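Local structure of mucosa-associated lymphoid tissue lymphoma translocation protein 1 (Isoform 2) (Homo sapiens, 3BFO) at residues A[34-40]-A[64-70]; A[18-24]-A[51-57]. The protein is a paracaspase, a cysteine endopeptidase linked to ubiquitin-like conjugation, whose second immunoglobulin-like domain, forming this structure, probably serves in protein interactions. All blocks are in the same frame, centred on the assembly; numbering follows the deposited sequence.

Contact 1. Residues A[34-40]-A[64-70]; sequences HYQWFKN and TYWCHVY
The tryptophan-cysteine pair of the immunoglobulin core meets here: on the antiparallel strands 34-39, equivalent to strand C, and 63-70, equivalent to strand F, Trp-37 and Cys-67 face each other as a non-hydrogen-bonded pair. CB and SG of Cys-67 both sit over one face of the indole, CB 3.6 Å from the centroid of the six-membered ring of Trp-37 and SG 3.9 Å from that of the five-membered ring. With SG anti to the backbone N (chi1 -171°), the same sulfur also reaches the edge of the Tyr-35 ring, in its plane, 3.8 Å from CD1 of Tyr-35. Further along the same face, in the conformer given, Lys-39 CG lies over one face of the Tyr-65 ring, 3.8 Å from the centroid of that ring, and a water there joins Lys-39 NZ to Tyr-65 OH. That hydroxyl also bonds His-61 O, as in a tyrosine corner. On the other face, Phe-38 and the six-membered ring of Trp-66 form an offset stack, centroids 4.4 Å apart and planes at 10°, while CB of Phe-38 sits over the pyrrole part. At the start of strand 34-39, His-34 CB rests on one face of the Tyr-70 ring. At Asn-40, OD1 takes a bond from Thr-64 N. Strand 75-85 flanks strand 63-70, strand 42-43 lies beyond 34-39, and strand 21-28 packs against the Trp-37 face.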
ATOM      1  N   HIS A  34      -7.635   8.082   5.992  1.00 12.09           N
ATOM      2  CA  HIS A  34      -7.914   7.567   4.670  1.00 12.80           C
ATOM      3  C   HIS A  34      -6.607   7.102   4.031  1.00 11.37           C
ATOM      4  O   HIS A  34      -5.516   7.487   4.441  1.00 12.31           O
ATOM      5  CB  HIS A  34      -8.473   8.703   3.822  1.00 15.61           C
ATOM      6  CG  HIS A  34      -9.791   9.190   4.279  1.00 20.00           C
ATOM      7  ND1 HIS A  34      -9.956  10.199   5.206  1.00 24.54           N
ATOM      8  CD2 HIS A  34     -11.031   8.817   3.898  1.00 20.75           C
ATOM      9  CE1 HIS A  34     -11.248  10.431   5.367  1.00 24.31           C
ATOM     10  NE2 HIS A  34     -11.927   9.591   4.602  1.00 27.40           N
ATOM     11  N   TYR A  35      -6.798   6.272   3.001  1.00 12.27           N
ATOM     12  CA  TYR A  35      -5.662   5.569   2.369  1.00 11.45           C
ATOM     13  C   TYR A  35      -5.781   5.717   0.851  1.00 12.61           C
ATOM     14  O   TYR A  35      -6.884   5.707   0.293  1.00 13.21           O
ATOM     15  CB  TYR A  35      -5.743   4.057   2.687  1.00 12.28           C
ATOM     16  CG  TYR A  35      -5.668   3.771   4.174  1.00 11.84           C
ATOM     17  CD1 TYR A  35      -4.457   3.525   4.810  1.00 12.43           C
ATOM     18  CD2 TYR A  35      -6.817   3.838   4.956  1.00 12.83           C
ATOM     19  CE1 TYR A  35      -4.411   3.337   6.178  1.00 12.99           C
ATOM     20  CE2 TYR A  35      -6.792   3.685   6.305  1.00 14.38           C
ATOM     21  CZ  TYR A  35      -5.573   3.432   6.936  1.00 12.48           C
ATOM     22  OH  TYR A  35      -5.544   3.279   8.320  1.00 14.77           O
ATOM     23  N   GLN A  36      -4.628   5.742   0.194  1.00 11.83           N
ATOM     24  CA  GLN A  36      -4.610   5.637  -1.269  1.00 11.67           C
ATOM     25  C   GLN A  36      -3.278   4.977  -1.660  1.00 12.23           C
ATOM     26  O   GLN A  36      -2.226   5.479  -1.311  1.00 12.12           O
ATOM     27  CB  GLN A  36      -4.721   7.008  -1.927  1.00 13.82           C
ATOM     28  CG  GLN A  36      -4.544   6.949  -3.495  1.00 14.85           C
ATOM     29  CD  GLN A  36      -5.587   6.130  -4.223  1.00 14.26           C
ATOM     30  OE1 GLN A  36      -6.786   6.376  -4.158  1.00 17.84           O
ATOM     31  NE2 GLN A  36      -5.122   5.115  -4.916  1.00 16.68           N
ATOM     32  N   TRP A  37      -3.370   3.844  -2.366  1.00 11.26           N
ATOM     33  CA  TRP A  37      -2.180   3.139  -2.789  1.00 12.14           C
ATOM     34  C   TRP A  37      -1.653   3.659  -4.114  1.00 13.57           C
ATOM     35  O   TRP A  37      -2.399   4.113  -4.987  1.00 14.37           O
ATOM     36  CB  TRP A  37      -2.495   1.640  -2.966  1.00 13.01           C
ATOM     37  CG  TRP A  37      -2.639   0.942  -1.631  1.00 11.74           C
ATOM     38  CD1 TRP A  37      -3.789   0.760  -0.919  1.00 12.11           C
ATOM     39  CD2 TRP A  37      -1.588   0.412  -0.839  1.00 12.19           C
ATOM     40  NE1 TRP A  37      -3.518   0.104   0.280  1.00 12.13           N
ATOM     41  CE2 TRP A  37      -2.171  -0.095   0.343  1.00 11.26           C
ATOM     42  CE3 TRP A  37      -0.228   0.276  -1.008  1.00 12.48           C
ATOM     43  CZ2 TRP A  37      -1.406  -0.709   1.364  1.00 13.16           C
ATOM     44  CZ3 TRP A  37       0.523  -0.308   0.008  1.00 13.43           C
ATOM     45  CH2 TRP A  37      -0.053  -0.779   1.181  1.00 13.08           C
ATOM     46  N   PHE A  38      -0.335   3.556  -4.271  1.00 14.27           N
ATOM     47  CA  PHE A  38       0.372   3.983  -5.465  1.00 15.16           C
ATOM     48  C   PHE A  38       1.296   2.879  -5.905  1.00 15.83           C
ATOM     49  O   PHE A  38       1.830   2.138  -5.094  1.00 15.98           O
ATOM     50  CB  PHE A  38       1.190   5.241  -5.179  1.00 16.37           C
ATOM     51  CG  PHE A  38       0.317   6.449  -4.924  1.00 16.32           C
ATOM     52  CD1 PHE A  38       0.001   7.337  -5.946  1.00 18.13           C
ATOM     53  CD2 PHE A  38      -0.235   6.680  -3.663  1.00 15.27           C
ATOM     54  CE1 PHE A  38      -0.875   8.444  -5.738  1.00 19.17           C
ATOM     55  CE2 PHE A  38      -1.085   7.771  -3.451  1.00 17.14           C
ATOM     56  CZ  PHE A  38      -1.435   8.639  -4.490  1.00 17.35           C
ATOM     57  N   LYS A  39       1.438   2.741  -7.212  0.50 18.17           N
ATOM     58  CA  LYS A  39       2.505   1.914  -7.757  0.50 19.57           C
ATOM     59  C   LYS A  39       3.189   2.745  -8.834  0.50 20.61           C
ATOM     60  O   LYS A  39       2.549   3.420  -9.627  0.50 21.15           O
ATOM     61  CB  LYS A  39       1.975   0.629  -8.368  0.50 19.37           C
ATOM     62  CG  LYS A  39       3.079  -0.198  -9.022  0.50 21.06           C
ATOM     63  CD  LYS A  39       2.567  -1.433  -9.758  0.50 24.26           C
ATOM     64  CE  LYS A  39       1.538  -1.165 -10.865  0.50 26.06           C
ATOM     65  NZ  LYS A  39       0.721  -2.406 -11.178  0.50 26.78           N
ATOM     66  N   ASN A  40       4.505   2.641  -8.878  1.00 22.44           N
ATOM     67  CA  ASN A  40       5.324   3.325  -9.936  1.00 23.36           C
ATOM     68  C   ASN A  40       4.788   4.734 -10.202  1.00 24.47           C
ATOM     69  O   ASN A  40       4.546   5.137 -11.381  1.00 25.32           O
ATOM     70  CB  ASN A  40       5.331   2.508 -11.221  1.00 24.91           C
ATOM     71  CG  ASN A  40       5.943   1.136 -11.048  1.00 25.66           C
ATOM     72  OD1 ASN A  40       6.688   0.899 -10.110  1.00 27.06           O
ATOM     73  ND2 ASN A  40       5.626   0.223 -11.961  1.00 31.47           N
ATOM     74  N   THR A  64       7.232  -0.674  -7.456  1.00 19.98           N
ATOM     75  CA  THR A  64       7.508  -0.062  -6.187  1.00 18.34           C
ATOM     76  C   THR A  64       6.172   0.512  -5.719  1.00 17.77           C
ATOM     77  O   THR A  64       5.566   1.263  -6.486  1.00 22.92           O
ATOM     78  CB  THR A  64       8.556   1.082  -6.313  1.00 27.77           C
ATOM     79  OG1 THR A  64       9.744   0.526  -6.862  1.00 32.73           O
ATOM     80  CG2 THR A  64       8.803   1.617  -4.918  1.00 26.56           C
ATOM     81  N   TYR A  65       5.744   0.145  -4.501  1.00 18.84           N
ATOM     82  CA  TYR A  65       4.403   0.547  -3.982  1.00 18.00           C
ATOM     83  C   TYR A  65       4.547   1.315  -2.706  1.00 18.24           C
ATOM     84  O   TYR A  65       5.484   1.137  -1.945  1.00 18.64           O
ATOM     85  CB  TYR A  65       3.573  -0.686  -3.654  1.00 16.59           C
ATOM     86  CG  TYR A  65       3.162  -1.568  -4.838  1.00 15.39           C
ATOM     87  CD1 TYR A  65       1.845  -1.558  -5.311  1.00 15.01           C
ATOM     88  CD2 TYR A  65       4.086  -2.405  -5.477  1.00 16.01           C
ATOM     89  CE1 TYR A  65       1.431  -2.363  -6.364  1.00 17.07           C
ATOM     90  CE2 TYR A  65       3.661  -3.213  -6.542  1.00 15.27           C
ATOM     91  CZ  TYR A  65       2.365  -3.196  -6.952  1.00 16.70           C
ATOM     92  OH  TYR A  65       1.934  -4.015  -7.965  1.00 18.43           O
ATOM     93  N   TRP A  66       3.555   2.154  -2.439  1.00 17.28           N
ATOM     94  CA  TRP A  66       3.438   2.804  -1.138  1.00 16.01           C
ATOM     95  C   TRP A  66       1.996   3.290  -0.999  1.00 13.63           C
ATOM     96  O   TRP A  66       1.234   3.282  -1.956  1.00 14.43           O
ATOM     97  CB  TRP A  66       4.389   3.985  -1.009  1.00 19.22           C
ATOM     98  CG  TRP A  66       4.304   4.832  -2.178  1.00 22.17           C
ATOM     99  CD1 TRP A  66       4.878   4.611  -3.452  1.00 24.52           C
ATOM    100  CD2 TRP A  66       3.787   6.111  -2.196  1.00 23.42           C
ATOM    101  NE1 TRP A  66       4.603   5.670  -4.259  1.00 24.09           N
ATOM    102  CE2 TRP A  66       3.917   6.607  -3.514  1.00 25.01           C
ATOM    103  CE3 TRP A  66       3.096   6.879  -1.254  1.00 21.57           C
ATOM    104  CZ2 TRP A  66       3.414   7.896  -3.897  1.00 23.21           C
ATOM    105  CZ3 TRP A  66       2.611   8.137  -1.639  1.00 23.19           C
ATOM    106  CH2 TRP A  66       2.784   8.638  -2.941  1.00 25.65           C
ATOM    107  N   CYS A  67       1.668   3.660   0.229  1.00 13.14           N
ATOM    108  CA  CYS A  67       0.331   4.120   0.555  1.00 12.57           C
ATOM    109  C   CYS A  67       0.420   5.502   1.150  1.00 12.11           C
ATOM    110  O   CYS A  67       1.203   5.719   2.069  1.00 13.68           O
ATOM    111  CB  CYS A  67      -0.309   3.124   1.530  1.00 12.74           C
ATOM    112  SG  CYS A  67      -2.043   3.399   1.841  1.00 12.57           S
ATOM    113  N   HIS A  68      -0.400   6.415   0.639  1.00 12.14           N
ATOM    114  CA  HIS A  68      -0.554   7.731   1.258  1.00 12.34           C
ATOM    115  C   HIS A  68      -1.685   7.659   2.254  1.00 11.76           C
ATOM    116  O   HIS A  68      -2.784   7.204   1.925  1.00 13.21           O
ATOM    117  CB  HIS A  68      -0.853   8.796   0.197  1.00 13.19           C
ATOM    118  CG  HIS A  68      -0.897  10.172   0.759  1.00 13.83           C
ATOM    119  ND1 HIS A  68       0.211  10.790   1.282  1.00 15.24           N
ATOM    120  CD2 HIS A  68      -1.920  11.044   0.929  1.00 14.69           C
ATOM    121  CE1 HIS A  68      -0.100  12.005   1.698  1.00 16.32           C
ATOM    122  NE2 HIS A  68      -1.399  12.174   1.538  1.00 14.53           N
ATOM    123  N   VAL A  69      -1.398   8.074   3.487  1.00 11.63           N
ATOM    124  CA  VAL A  69      -2.360   7.980   4.577  1.00 12.13           C
ATOM    125  C   VAL A  69      -2.636   9.387   5.066  1.00 11.93           C
ATOM    126  O   VAL A  69      -1.722  10.168   5.272  1.00 13.72           O
ATOM    127  CB  VAL A  69      -1.813   7.110   5.718  1.00 12.74           C
ATOM    128  CG1 VAL A  69      -2.853   6.914   6.765  1.00 15.83           C
ATOM    129  CG2 VAL A  69      -1.379   5.749   5.178  1.00 13.92           C
ATOM    130  N   TYR A  70      -3.923   9.751   5.205  1.00 11.69           N
ATOM    131  CA  TYR A  70      -4.184  11.177   5.411  1.00 11.56           C
ATOM    132  C   TYR A  70      -5.519  11.430   6.073  1.00 11.78           C
ATOM    133  O   TYR A  70      -6.474  10.615   5.967  1.00 12.44           O
ATOM    134  CB  TYR A  70      -4.132  11.936   4.064  1.00 13.03           C
ATOM    135  CG  TYR A  70      -5.209  11.556   3.091  1.00 12.84           C
ATOM    136  CD1 TYR A  70      -6.340  12.350   2.939  1.00 13.69           C
ATOM    137  CD2 TYR A  70      -5.136  10.376   2.344  1.00 13.53           C
ATOM    138  CE1 TYR A  70      -7.323  12.011   2.074  1.00 15.31           C
ATOM    139  CE2 TYR A  70      -6.129  10.033   1.450  1.00 13.10           C
ATOM    140  CZ  TYR A  70      -7.230  10.838   1.345  1.00 14.57           C
ATOM    141  OH  TYR A  70      -8.246  10.517   0.500  1.00 16.05           O
TER
HETATM  142  O   HOH W   1      -8.371   7.997  -0.493  1.00 18.55           O
HETATM  143  O   HOH W   2      -0.534  -3.960  -9.151  1.00 21.00           O

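Contact 2. Residues A[18-24]-A[51-57]; sequences GSTLVLQ and LYMVPYV
Leu-21 to Gln-24 and Leu-51 to Val-54 run almost exactly antiparallel (173°), their axes approaching to 4.7 Å, and Leu-21 with Val-54 and Leu-23 with Tyr-52 each exchange two backbone hydrogen bonds. The pairing continues past the strand ends in a different pattern: Val-57 N bonds Ser-19 O, Gly-18 N bonds Val-57 O, and, between these and the Leu-21/Val-54 pair, Thr-20 OG1 gives its proton to Pro-55 O at 2.8 Å. That hydroxyl stands anti to its own carbonyl carbon (chi1 -62°), and Thr-20 CG2 turns to Val-54 O. Gly-18 has a positive phi of 96°, where a CB would press on the preceding carbonyl oxygen. On the inward face, Leu-21 CB touches Val-57 CG1 at 3.5 Å and Val-54 CB at 4.0 Å, while CD2 of Leu-21 reaches Tyr-52 CE2. Leu-23 CD1 comes to the edge of the same tyrosine ring, near its plane, 4.1 Å from CD2 of Tyr-52. These are the B and E strands of the immunoglobulin sandwich, and their inward residues meet the other sheet: Leu-21 touches Tyr-65 and Ile-83, Leu-23 also Val-81. The outward face holds Val-22 beside Met-53 and Gln-24 beside Leu-51. Extended and alongside its partner, Gln-24 lays CB and CG each 3.6 Å from CD2 of Leu-51, with the amide carbon CD close behind. With an alanine here, CG and the amide are gone, and CD2 of Leu-51 would probably keep just the CB contact from this neighbour and be more open along the side the extended chain had covered.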
ATOM      1  N   GLY A  18       1.394 -16.217 -10.496  1.00 17.64           N
ATOM      2  CA  GLY A  18       0.367 -17.077  -9.971  1.00 17.33           C
ATOM      3  C   GLY A  18       0.178 -16.939  -8.475  1.00 16.60           C
ATOM      4  O   GLY A  18      -0.851 -17.353  -7.967  1.00 19.01           O
ATOM      5  N   SER A  19       1.175 -16.372  -7.772  0.50 14.49           N
ATOM      6  CA  SER A  19       1.144 -16.139  -6.297  0.50 14.14           C
ATOM      7  C   SER A  19       0.179 -15.004  -5.998  0.50 13.91           C
ATOM      8  O   SER A  19      -0.386 -14.403  -6.912  0.50 13.45           O
ATOM      9  CB  SER A  19       2.526 -15.697  -5.814  0.50 14.53           C
ATOM     10  OG  SER A  19       3.460 -16.760  -5.896  0.50 16.32           O
ATOM     11  N   THR A  20      -0.048 -14.735  -4.717  1.00 14.15           N
ATOM     12  CA  THR A  20      -0.891 -13.649  -4.306  1.00 14.18           C
ATOM     13  C   THR A  20      -0.046 -12.486  -3.804  1.00 13.64           C
ATOM     14  O   THR A  20       0.905 -12.670  -3.032  1.00 13.83           O
ATOM     15  CB  THR A  20      -1.864 -14.124  -3.204  1.00 15.06           C
ATOM     16  OG1 THR A  20      -2.705 -15.154  -3.770  1.00 18.57           O
ATOM     17  CG2 THR A  20      -2.724 -12.993  -2.679  1.00 16.98           C
ATOM     18  N   LEU A  21      -0.396 -11.276  -4.230  1.00 13.19           N
ATOM     19  CA  LEU A  21       0.171 -10.075  -3.664  1.00 14.17           C
ATOM     20  C   LEU A  21      -0.734  -9.546  -2.586  1.00 13.71           C
ATOM     21  O   LEU A  21      -1.890  -9.306  -2.847  1.00 13.99           O
ATOM     22  CB  LEU A  21       0.341  -9.038  -4.780  1.00 14.31           C
ATOM     23  CG  LEU A  21       0.811  -7.674  -4.290  1.00 16.16           C
ATOM     24  CD1 LEU A  21       2.084  -7.755  -3.435  1.00 17.03           C
ATOM     25  CD2 LEU A  21       0.977  -6.737  -5.520  1.00 17.90           C
ATOM     26  N   VAL A  22      -0.185  -9.353  -1.388  0.50 15.39           N
ATOM     27  CA  VAL A  22      -0.940  -8.742  -0.278  0.50 15.68           C
ATOM     28  C   VAL A  22      -0.102  -7.639   0.352  0.50 15.04           C
ATOM     29  O   VAL A  22       0.935  -7.933   0.903  0.50 14.12           O
ATOM     30  CB  VAL A  22      -1.261  -9.802   0.802  0.50 17.03           C
ATOM     31  CG1 VAL A  22      -1.888  -9.177   2.013  0.50 18.31           C
ATOM     32  CG2 VAL A  22      -2.188 -10.842   0.237  0.50 17.85           C
ATOM     33  N   LEU A  23      -0.536  -6.371   0.249  1.00 13.86           N
ATOM     34  CA  LEU A  23       0.118  -5.238   0.882  1.00 14.11           C
ATOM     35  C   LEU A  23      -0.846  -4.655   1.891  1.00 14.01           C
ATOM     36  O   LEU A  23      -2.043  -4.582   1.658  1.00 14.79           O
ATOM     37  CB  LEU A  23       0.509  -4.199  -0.184  1.00 15.49           C
ATOM     38  CG  LEU A  23       1.658  -4.604  -1.078  1.00 15.72           C
ATOM     39  CD1 LEU A  23       1.783  -3.638  -2.266  1.00 19.20           C
ATOM     40  CD2 LEU A  23       2.960  -4.636  -0.309  1.00 18.81           C
ATOM     41  N   GLN A  24      -0.319  -4.245   3.041  1.00 13.71           N
ATOM     42  CA  GLN A  24      -1.154  -3.706   4.087  1.00 13.28           C
ATOM     43  C   GLN A  24      -0.505  -2.459   4.682  1.00 13.05           C
ATOM     44  O   GLN A  24       0.715  -2.445   4.917  1.00 14.53           O
ATOM     45  CB  GLN A  24      -1.353  -4.762   5.181  1.00 14.41           C
ATOM     46  CG  GLN A  24      -2.394  -4.334   6.278  1.00 16.33           C
ATOM     47  CD  GLN A  24      -2.827  -5.474   7.229  1.00 15.83           C
ATOM     48  OE1 GLN A  24      -2.089  -6.426   7.392  1.00 21.71           O
ATOM     49  NE2 GLN A  24      -3.986  -5.392   7.791  1.00 16.42           N
ATOM     50  N   LEU A  51      -5.806  -2.797   2.952  1.00 14.73           N
ATOM     51  CA  LEU A  51      -5.248  -3.890   2.190  1.00 14.98           C
ATOM     52  C   LEU A  51      -5.296  -3.618   0.700  1.00 14.88           C
ATOM     53  O   LEU A  51      -6.312  -3.122   0.188  1.00 15.86           O
ATOM     54  CB  LEU A  51      -6.061  -5.163   2.428  1.00 17.83           C
ATOM     55  CG  LEU A  51      -5.923  -5.760   3.796  1.00 18.46           C
ATOM     56  CD1 LEU A  51      -6.885  -6.939   3.890  1.00 22.23           C
ATOM     57  CD2 LEU A  51      -4.477  -6.252   4.036  1.00 22.23           C
ATOM     58  N   TYR A  52      -4.232  -3.971   0.009  1.00 15.00           N
ATOM     59  CA  TYR A  52      -4.223  -4.016  -1.464  1.00 15.46           C
ATOM     60  C   TYR A  52      -3.870  -5.456  -1.802  1.00 15.71           C
ATOM     61  O   TYR A  52      -2.828  -5.959  -1.369  1.00 15.20           O
ATOM     62  CB  TYR A  52      -3.200  -3.049  -2.067  1.00 16.44           C
ATOM     63  CG  TYR A  52      -3.047  -3.233  -3.541  1.00 16.97           C
ATOM     64  CD1 TYR A  52      -4.119  -3.017  -4.387  1.00 18.26           C
ATOM     65  CD2 TYR A  52      -1.883  -3.681  -4.119  1.00 16.29           C
ATOM     66  CE1 TYR A  52      -4.021  -3.208  -5.771  1.00 17.44           C
ATOM     67  CE2 TYR A  52      -1.754  -3.870  -5.469  1.00 17.11           C
ATOM     68  CZ  TYR A  52      -2.819  -3.632  -6.307  1.00 15.88           C
ATOM     69  OH  TYR A  52      -2.711  -3.834  -7.666  1.00 17.86           O
ATOM     70  N   MET A  53      -4.735  -6.162  -2.547  0.50 16.59           N
ATOM     71  CA  MET A  53      -4.470  -7.593  -2.809  0.50 18.83           C
ATOM     72  C   MET A  53      -4.820  -7.952  -4.226  0.50 17.12           C
ATOM     73  O   MET A  53      -5.911  -7.640  -4.677  0.50 18.39           O
ATOM     74  CB  MET A  53      -5.301  -8.487  -1.896  0.50 19.75           C
ATOM     75  CG  MET A  53      -4.992  -8.308  -0.473  0.50 21.83           C
ATOM     76  SD  MET A  53      -6.149  -9.162   0.553  0.50 28.10           S
ATOM     77  CE  MET A  53      -5.352 -10.757   0.524  0.50 22.04           C
ATOM     78  N   VAL A  54      -3.875  -8.638  -4.867  1.00 15.78           N
ATOM     79  CA  VAL A  54      -3.979  -9.117  -6.243  1.00 15.03           C
ATOM     80  C   VAL A  54      -3.865 -10.640  -6.176  1.00 15.88           C
ATOM     81  O   VAL A  54      -2.841 -11.174  -5.773  1.00 16.11           O
ATOM     82  CB  VAL A  54      -2.862  -8.563  -7.143  1.00 16.46           C
ATOM     83  CG1 VAL A  54      -2.926  -9.169  -8.558  1.00 18.83           C
ATOM     84  CG2 VAL A  54      -2.884  -7.046  -7.182  1.00 19.44           C
ATOM     85  N   PRO A  55      -4.915 -11.359  -6.579  1.00 17.93           N
ATOM     86  CA  PRO A  55      -4.916 -12.785  -6.316  1.00 20.94           C
ATOM     87  C   PRO A  55      -3.948 -13.636  -7.001  1.00 21.73           C
ATOM     88  O   PRO A  55      -3.399 -14.552  -6.403  1.00 22.79           O
ATOM     89  CB  PRO A  55      -6.340 -13.239  -6.650  1.00 22.55           C
ATOM     90  CG  PRO A  55      -6.920 -12.182  -7.502  1.00 21.79           C
ATOM     91  CD  PRO A  55      -6.212 -10.883  -7.123  1.00 18.92           C
ATOM     92  N   TYR A  56      -3.707 -13.363  -8.271  1.00 20.18           N
ATOM     93  CA  TYR A  56      -2.834 -14.184  -9.105  1.00 22.19           C
ATOM     94  C   TYR A  56      -1.967 -13.147  -9.803  1.00 21.43           C
ATOM     95  O   TYR A  56      -2.435 -12.432 -10.723  1.00 23.13           O
ATOM     96  CB  TYR A  56      -3.623 -14.918 -10.237  1.00 25.45           C
ATOM     97  CG  TYR A  56      -4.658 -15.936  -9.781  1.00 27.63           C
ATOM     98  CD1 TYR A  56      -4.296 -17.253  -9.492  1.00 31.49           C
ATOM     99  CD2 TYR A  56      -5.988 -15.573  -9.656  1.00 27.81           C
ATOM    100  CE1 TYR A  56      -5.265 -18.182  -9.066  1.00 33.03           C
ATOM    101  CE2 TYR A  56      -6.936 -16.462  -9.208  1.00 30.25           C
ATOM    102  CZ  TYR A  56      -6.582 -17.755  -8.933  1.00 31.66           C
ATOM    103  OH  TYR A  56      -7.568 -18.614  -8.496  1.00 33.97           O
ATOM    104  N   VAL A  57      -0.736 -13.006  -9.393  1.00 17.90           N
ATOM    105  CA  VAL A  57       0.138 -11.985  -9.955  1.00 19.12           C
ATOM    106  C   VAL A  57       0.826 -12.423 -11.221  1.00 19.63           C
ATOM    107  O   VAL A  57       0.976 -13.615 -11.534  1.00 19.14           O
ATOM    108  CB  VAL A  57       1.211 -11.544  -8.988  1.00 18.78           C
ATOM    109  CG1 VAL A  57       0.636 -10.937  -7.757  1.00 19.86           C
ATOM    110  CG2 VAL A  57       2.202 -12.668  -8.606  1.00 19.04           C
TER

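How the contacts relate
The two contacts lie in opposite sheets of one immunoglobulin sandwich, their centres about 15 Å apart. Contact 1 joins strands of the five-stranded sheet, contact 2 two strands of the three-stranded one. Along the chain the segments alternate, 18-24, 34-40, 51-57 and 64-70, so each pair forms only after the chain has visited the other sheet in between. The sheets meet through inward side chains: Tyr-65 CG lies 3.6 Å from Leu-23 CD1, Tyr-65 CE1 is 3.6 Å from Tyr-52 CE2, and Trp-37 CH2 is 3.7 Å from Leu-23 CB. Tyr-65 thus ties both contacts into the single hydrophobic core of the domain.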